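Local coordinates for protein Polyphosphate:AMP phosphotransferase (Pseudomonas aeruginosa PAO1, PDB 3CZP) that transfers a phosphate from inorganic polyphosphate to AMP, making ADP, and works less efficiently on GMP, at residues 302-307 with 364-369. Numbering follows the deposited sequence.
Sequences VAVFEG and DRSWYG
E306 and S366 meet where the central strand 300-307 of the second PPK2 domain passes the loop that follows strand 360-364. From CB the E306 chain sets off with CG anti to its own carbonyl carbon and bends at chi2 (-74°), which brings the carboxylate across to the loop. E306 CD then lies 3.8 Å from R365 CA. The two carboxylate oxygens have different tasks. E306 OE2 accepts the S366 hydroxyl through its anti lone pair, S366 OG to E306 OE2 2.6 Å, and also faces CB of Y368. E306 OE1 lies near R365 CA, with R365 CB and CG a little farther off, and takes a hydrogen bond from a water that is only weakly bonded to R365 NE; the carboxylate and guanidinium planes stand at 89° and form no direct ion pair.

S366 OG, a donor to E306, is an acceptor for the backbone N-H of Y368 (Y368 N to S366 OG 3.1 Å, 164° at the hydrogen), closing an ST turn just before helix 370-377. V304 places CG1 3.6 Å from S366 OG, while V304 CG2 touches the rim atoms CZ2 (3.6 Å) and CH2 of the W367 indole. V302 CG1 reaches the same indole at its edge, near CH2. W367 NE1 and Y368 OH both bond to E396, with K408 a second partner of Y368 OH.

A single parallel bridge pairs F305 with D364, and R365 N donates to F305 O (2.9 Å). D364 itself turns to a salt bridge with R70 of the second subunit. The central strand runs into a GNDAAGKG sequence consistent with a Walker A loop, and its neighbour ends at D364 in a DRS sequence, probably the Walker B-like position; the 2-3-1-4-5 strand order is that of P-loop kinases.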
ATOM      1  N   VAL A 302     -13.058   1.945 -15.658  1.00 28.74           N
ATOM      2  CA  VAL A 302     -13.613   2.315 -14.331  1.00 28.86           C
ATOM      3  C   VAL A 302     -15.095   2.528 -14.457  1.00 28.00           C
ATOM      4  O   VAL A 302     -15.539   3.384 -15.241  1.00 28.37           O
ATOM      5  CB  VAL A 302     -12.903   3.576 -13.760  1.00 28.92           C
ATOM      6  CG1 VAL A 302     -13.591   4.074 -12.477  1.00 30.90           C
ATOM      7  CG2 VAL A 302     -11.437   3.244 -13.483  1.00 27.52           C
ATOM      8  N   ALA A 303     -15.863   1.745 -13.681  1.00 28.00           N
ATOM      9  CA  ALA A 303     -17.330   1.906 -13.520  1.00 27.72           C
ATOM     10  C   ALA A 303     -17.660   2.364 -12.131  1.00 26.34           C
ATOM     11  O   ALA A 303     -17.364   1.686 -11.145  1.00 28.69           O
ATOM     12  CB  ALA A 303     -18.098   0.625 -13.865  1.00 26.73           C
ATOM     13  N   VAL A 304     -18.246   3.543 -12.041  1.00 26.21           N
ATOM     14  CA  VAL A 304     -18.668   4.115 -10.788  1.00 27.09           C
ATOM     15  C   VAL A 304     -20.174   3.934 -10.586  1.00 27.21           C
ATOM     16  O   VAL A 304     -20.960   4.234 -11.496  1.00 28.62           O
ATOM     17  CB  VAL A 304     -18.395   5.630 -10.775  1.00 27.83           C
ATOM     18  CG1 VAL A 304     -19.245   6.283  -9.688  1.00 25.25           C
ATOM     19  CG2 VAL A 304     -16.848   5.942 -10.642  1.00 24.20           C
ATOM     20  N   PHE A 305     -20.584   3.458  -9.421  1.00 28.18           N
ATOM     21  CA  PHE A 305     -22.019   3.322  -9.100  1.00 27.42           C
ATOM     22  C   PHE A 305     -22.453   4.116  -7.891  1.00 27.72           C
ATOM     23  O   PHE A 305     -21.918   3.940  -6.797  1.00 27.78           O
ATOM     24  CB  PHE A 305     -22.386   1.844  -8.838  1.00 29.96           C
ATOM     25  CG  PHE A 305     -22.386   0.991 -10.055  1.00 28.35           C
ATOM     26  CD1 PHE A 305     -23.584   0.712 -10.738  1.00 31.12           C
ATOM     27  CD2 PHE A 305     -21.203   0.447 -10.532  1.00 28.40           C
ATOM     28  CE1 PHE A 305     -23.570  -0.087 -11.858  1.00 29.12           C
ATOM     29  CE2 PHE A 305     -21.169  -0.335 -11.707  1.00 27.88           C
ATOM     30  CZ  PHE A 305     -22.331  -0.626 -12.348  1.00 28.23           C
ATOM     31  N   GLU A 306     -23.423   4.999  -8.106  1.00 27.77           N
ATOM     32  CA  GLU A 306     -24.093   5.716  -7.065  1.00 26.37           C
ATOM     33  C   GLU A 306     -25.607   5.557  -7.277  1.00 26.67           C
ATOM     34  O   GLU A 306     -26.067   5.149  -8.364  1.00 25.84           O
ATOM     35  CB  GLU A 306     -23.713   7.205  -7.088  1.00 26.32           C
ATOM     36  CG  GLU A 306     -22.216   7.583  -6.993  1.00 28.09           C
ATOM     37  CD  GLU A 306     -21.557   7.413  -5.604  1.00 30.47           C
ATOM     38  OE1 GLU A 306     -22.269   7.199  -4.618  1.00 30.04           O
ATOM     39  OE2 GLU A 306     -20.288   7.509  -5.521  1.00 33.37           O
ATOM     40  N   GLY A 307     -26.375   5.834  -6.223  1.00 25.73           N
ATOM     41  CA  GLY A 307     -27.836   5.962  -6.361  1.00 26.24           C
ATOM     42  C   GLY A 307     -28.490   6.001  -5.021  1.00 27.34           C
ATOM     43  O   GLY A 307     -27.843   5.818  -3.996  1.00 27.37           O
ATOM     44  N   ASP A 364     -18.319   0.676  -6.006  1.00 23.05           N
ATOM     45  CA  ASP A 364     -19.610   0.726  -5.384  1.00 22.93           C
ATOM     46  C   ASP A 364     -19.588   1.838  -4.353  1.00 23.36           C
ATOM     47  O   ASP A 364     -19.086   1.678  -3.240  1.00 22.85           O
ATOM     48  CB  ASP A 364     -19.936  -0.621  -4.773  1.00 22.71           C
ATOM     49  CG  ASP A 364     -21.359  -0.691  -4.223  1.00 24.73           C
ATOM     50  OD1 ASP A 364     -22.145   0.292  -4.328  1.00 26.13           O
ATOM     51  OD2 ASP A 364     -21.694  -1.746  -3.664  1.00 26.62           O
ATOM     52  N   ARG A 365     -20.131   2.981  -4.769  1.00 23.13           N
ATOM     53  CA  ARG A 365     -19.863   4.286  -4.160  1.00 24.20           C
ATOM     54  C   ARG A 365     -18.429   4.680  -4.454  1.00 23.05           C
ATOM     55  O   ARG A 365     -17.642   3.855  -4.880  1.00 23.26           O
ATOM     56  CB  ARG A 365     -20.179   4.305  -2.679  1.00 24.64           C
ATOM     57  CG  ARG A 365     -21.549   3.784  -2.386  1.00 24.90           C
ATOM     58  CD  ARG A 365     -21.783   3.709  -0.927  1.00 27.80           C
ATOM     59  NE  ARG A 365     -22.116   5.022  -0.399  1.00 31.53           N
ATOM     60  CZ  ARG A 365     -22.773   5.232   0.739  1.00 35.91           C
ATOM     61  NH1 ARG A 365     -23.188   4.200   1.474  1.00 38.15           N
ATOM     62  NH2 ARG A 365     -23.037   6.486   1.144  1.00 35.34           N
ATOM     63  N   SER A 366     -18.117   5.953  -4.346  1.00 22.94           N
ATOM     64  CA  SER A 366     -16.939   6.446  -5.014  1.00 22.40           C
ATOM     65  C   SER A 366     -16.524   7.749  -4.405  1.00 23.57           C
ATOM     66  O   SER A 366     -17.003   8.119  -3.344  1.00 22.33           O
ATOM     67  CB  SER A 366     -17.249   6.639  -6.529  1.00 22.12           C
ATOM     68  OG  SER A 366     -17.988   7.859  -6.707  1.00 22.93           O
ATOM     69  N   TRP A 367     -15.662   8.476  -5.128  1.00 23.78           N
ATOM     70  CA  TRP A 367     -15.235   9.815  -4.722  1.00 23.59           C
ATOM     71  C   TRP A 367     -16.330  10.866  -4.731  1.00 23.72           C
ATOM     72  O   TRP A 367     -16.141  11.941  -4.210  1.00 24.23           O
ATOM     73  CB  TRP A 367     -14.103  10.300  -5.628  1.00 22.66           C
ATOM     74  CG  TRP A 367     -14.275  10.022  -7.098  1.00 23.38           C
ATOM     75  CD1 TRP A 367     -14.794  10.875  -8.050  1.00 22.00           C
ATOM     76  CD2 TRP A 367     -13.885   8.825  -7.806  1.00 20.72           C
ATOM     77  NE1 TRP A 367     -14.765  10.273  -9.288  1.00 22.87           N
ATOM     78  CE2 TRP A 367     -14.226   9.019  -9.173  1.00 19.10           C
ATOM     79  CE3 TRP A 367     -13.354   7.594  -7.405  1.00 21.74           C
ATOM     80  CZ2 TRP A 367     -14.016   8.076 -10.126  1.00 19.68           C
ATOM     81  CZ3 TRP A 367     -13.122   6.628  -8.371  1.00 22.37           C
ATOM     82  CH2 TRP A 367     -13.448   6.870  -9.728  1.00 22.40           C
ATOM     83  N   TYR A 368     -17.446  10.568  -5.374  1.00 24.96           N
ATOM     84  CA  TYR A 368     -18.649  11.404  -5.330  1.00 25.56           C
ATOM     85  C   TYR A 368     -19.311  11.528  -3.962  1.00 25.76           C
ATOM     86  O   TYR A 368     -20.122  12.458  -3.737  1.00 26.09           O
ATOM     87  CB  TYR A 368     -19.630  10.997  -6.435  1.00 25.60           C
ATOM     88  CG  TYR A 368     -19.099  11.388  -7.790  1.00 25.83           C
ATOM     89  CD1 TYR A 368     -19.184  12.692  -8.224  1.00 26.92           C
ATOM     90  CD2 TYR A 368     -18.429  10.467  -8.608  1.00 24.69           C
ATOM     91  CE1 TYR A 368     -18.671  13.091  -9.461  1.00 25.90           C
ATOM     92  CE2 TYR A 368     -17.910  10.866  -9.861  1.00 27.72           C
ATOM     93  CZ  TYR A 368     -18.049  12.187 -10.279  1.00 24.50           C
ATOM     94  OH  TYR A 368     -17.549  12.634 -11.487  1.00 26.44           O
ATOM     95  N   GLY A 369     -18.937  10.644  -3.042  1.00 27.20           N
ATOM     96  CA  GLY A 369     -19.408  10.724  -1.658  1.00 28.09           C
ATOM     97  C   GLY A 369     -19.235  12.106  -1.044  1.00 28.21           C
ATOM     98  O   GLY A 369     -20.099  12.571  -0.326  1.00 29.13           O
TER
HETATM   99  O   HOH W   1     -21.446   7.848  -2.149  1.00 30.09           O